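Local coordinates for 6-phosphogluconate dehydratase (Shewanella oneidensis, PDB 2GP4), which probably dehydrates 6-phosphogluconate, a step of the Entner-Doudoroff pathway, with an iron-sulfur cluster that is absent from this apo form, at residues Gln294-Gly299 and Asp389-Ala394. Residues are numbered along the deposited sequence; the frame is centred on the assembly and turned at random.
Sequences QYSPIG and DVNTVA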
loop_
_atom_site.group_PDB
_atom_site.type_symbol
_atom_site.label_atom_id
_atom_site.label_comp_id
_atom_site.label_asym_id
_atom_site.label_seq_id
_atom_site.Cartn_x
_atom_site.Cartn_y
_atom_site.Cartn_z
ATOM N N GLN A 294 -6.669 -28.196 -10.017
ATOM C CA GLN A 294 -6.166 -27.099 -9.189
ATOM C C GLN A 294 -6.836 -25.744 -9.494
ATOM O O GLN A 294 -6.157 -24.724 -9.632
ATOM C CB GLN A 294 -4.646 -27.008 -9.342
ATOM C CG GLN A 294 -3.901 -26.491 -8.112
ATOM C CD GLN A 294 -2.384 -26.535 -8.273
ATOM O OE1 GLN A 294 -1.845 -27.306 -9.071
ATOM N NE2 GLN A 294 -1.693 -25.705 -7.511
ATOM N N TYR A 295 -8.166 -25.738 -9.585
ATOM C CA TYR A 295 -8.925 -24.501 -9.817
ATOM C C TYR A 295 -8.699 -23.467 -8.712
ATOM O O TYR A 295 -9.105 -23.664 -7.562
ATOM C CB TYR A 295 -10.424 -24.794 -9.990
ATOM C CG TYR A 295 -11.303 -23.568 -10.196
ATOM C CD1 TYR A 295 -10.950 -22.567 -11.111
ATOM C CD2 TYR A 295 -12.501 -23.422 -9.489
ATOM C CE1 TYR A 295 -11.761 -21.453 -11.308
ATOM C CE2 TYR A 295 -13.321 -22.312 -9.680
ATOM C CZ TYR A 295 -12.946 -21.331 -10.590
ATOM O OH TYR A 295 -13.752 -20.230 -10.782
ATOM N N SER A 296 -8.054 -22.367 -9.090
ATOM C CA SER A 296 -7.677 -21.308 -8.160
ATOM C C SER A 296 -8.076 -19.921 -8.686
ATOM O O SER A 296 -7.228 -19.177 -9.185
ATOM C CB SER A 296 -6.172 -21.362 -7.879
ATOM O OG SER A 296 -5.794 -22.622 -7.344
ATOM N N PRO A 297 -9.371 -19.569 -8.565
ATOM C CA PRO A 297 -9.841 -18.266 -9.032
ATOM C C PRO A 297 -9.287 -17.118 -8.178
ATOM O O PRO A 297 -9.184 -17.249 -6.957
ATOM C CB PRO A 297 -11.366 -18.373 -8.899
ATOM C CG PRO A 297 -11.592 -19.398 -7.872
ATOM C CD PRO A 297 -10.459 -20.369 -7.976
ATOM N N ILE A 298 -8.922 -16.013 -8.823
ATOM C CA ILE A 298 -8.309 -14.878 -8.116
ATOM C C ILE A 298 -9.171 -14.333 -6.969
ATOM O O ILE A 298 -8.638 -13.916 -5.939
ATOM C CB ILE A 298 -7.865 -13.733 -9.079
ATOM C CG1 ILE A 298 -6.960 -12.735 -8.338
ATOM C CG2 ILE A 298 -9.069 -13.050 -9.713
ATOM C CD1 ILE A 298 -5.977 -11.989 -9.221
ATOM N N GLY A 299 -10.491 -14.364 -7.147
ATOM C CA GLY A 299 -11.429 -13.902 -6.128
ATOM C C GLY A 299 -11.473 -14.780 -4.891
ATOM O O GLY A 299 -12.072 -14.404 -3.879
ATOM N N ASP A 389 -2.118 -21.325 5.898
ATOM C CA ASP A 389 -3.152 -22.134 5.269
ATOM C C ASP A 389 -3.916 -21.332 4.219
ATOM O O ASP A 389 -5.110 -21.053 4.370
ATOM C CB ASP A 389 -4.101 -22.701 6.338
ATOM C CG ASP A 389 -4.710 -21.619 7.215
ATOM O OD1 ASP A 389 -4.001 -20.658 7.589
ATOM O OD2 ASP A 389 -5.906 -21.720 7.520
ATOM N N VAL A 390 -3.214 -20.959 3.155
ATOM C CA VAL A 390 -3.819 -20.223 2.046
ATOM C C VAL A 390 -3.506 -20.879 0.704
ATOM O O VAL A 390 -2.457 -21.523 0.540
ATOM C CB VAL A 390 -3.374 -18.721 2.017
ATOM C CG1 VAL A 390 -4.045 -17.930 3.139
ATOM C CG2 VAL A 390 -1.856 -18.591 2.095
ATOM N N ASN A 391 -4.428 -20.735 -0.247
ATOM C CA ASN A 391 -4.159 -21.135 -1.621
ATOM C C ASN A 391 -3.439 -20.000 -2.342
ATOM O O ASN A 391 -3.789 -18.826 -2.182
ATOM C CB ASN A 391 -5.448 -21.532 -2.360
ATOM C CG ASN A 391 -5.176 -22.233 -3.697
ATOM O OD1 ASN A 391 -4.183 -22.948 -3.855
ATOM N ND2 ASN A 391 -6.062 -22.030 -4.659
ATOM N N THR A 392 -2.413 -20.347 -3.109
ATOM C CA THR A 392 -1.669 -19.355 -3.873
ATOM C C THR A 392 -1.583 -19.796 -5.330
ATOM O O THR A 392 -1.914 -20.942 -5.663
ATOM C CB THR A 392 -0.238 -19.108 -3.311
ATOM O OG1 THR A 392 0.640 -20.160 -3.717
ATOM C CG2 THR A 392 -0.232 -19.008 -1.792
ATOM N N VAL A 393 -1.130 -18.890 -6.193
ATOM C CA VAL A 393 -0.942 -19.196 -7.607
ATOM C C VAL A 393 0.104 -20.288 -7.856
ATOM O O VAL A 393 0.141 -20.866 -8.940
ATOM C CB VAL A 393 -0.606 -17.933 -8.429
ATOM C CG1 VAL A 393 -1.769 -16.942 -8.380
ATOM C CG2 VAL A 393 0.689 -17.283 -7.941
ATOM N N ALA A 394 0.935 -20.572 -6.853
ATOM C CA ALA A 394 1.960 -21.612 -6.945
ATOM C C ALA A 394 1.530 -22.914 -6.281
ATOM O O ALA A 394 2.286 -23.887 -6.267
ATOM C CB ALA A 394 3.271 -21.126 -6.330
HETATM O O HOH W 1 -2.858 -22.997 -7.114
#
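The carboxamide of Asn391 meets Ser296 through its nitrogen: ND2 donates a hydrogen bond to OG at 2.8 Å, with an N-H...O angle of 159°, and the hydroxyl oxygen lies nearly in the amide plane, 11° out of it. The other flat group, the ring of Tyr295, is turned away from residues 389-394; one of its faces carries CD of Pro297, 3.6 Å above the ring centre, and its OH is hydrogen-bonded to the backbone O of His190. The CB of Asn391 already points toward residues 294-299, and with CG anti to the backbone N (chi1 -168°) the amide extends to the serine. Just beside this bond a water joins the two segments a second time. It donates to the carbonyl O of Thr392 at 2.7 Å, accepts from NE2 of Gln294 at 3.0 Å, and also bonds OG of Ser296. The same glutamine amide is held through its oxygen as well, OE1 accepting from Arg287, so both its polar atoms are engaged. Beyond Asn391, OG1 of Thr392 accepts from the backbone N of Ala394 at 3.2 Å, an ST turn in the connection between antiparallel strands 391-392 and 395-396. Replacing Asn391 with a leucine would probably leave the hydroxyl of Ser296 without its amide donor and the two segments joined chiefly through the water. With only 152 Å² buried, this contact within the largely helical N-terminal domain ties the loop leading into helix 298-301 to the hairpin's first strand by polar chemistry: one direct amide-to-hydroxyl bond and one bridging water, rather than interlocked apolar side chains.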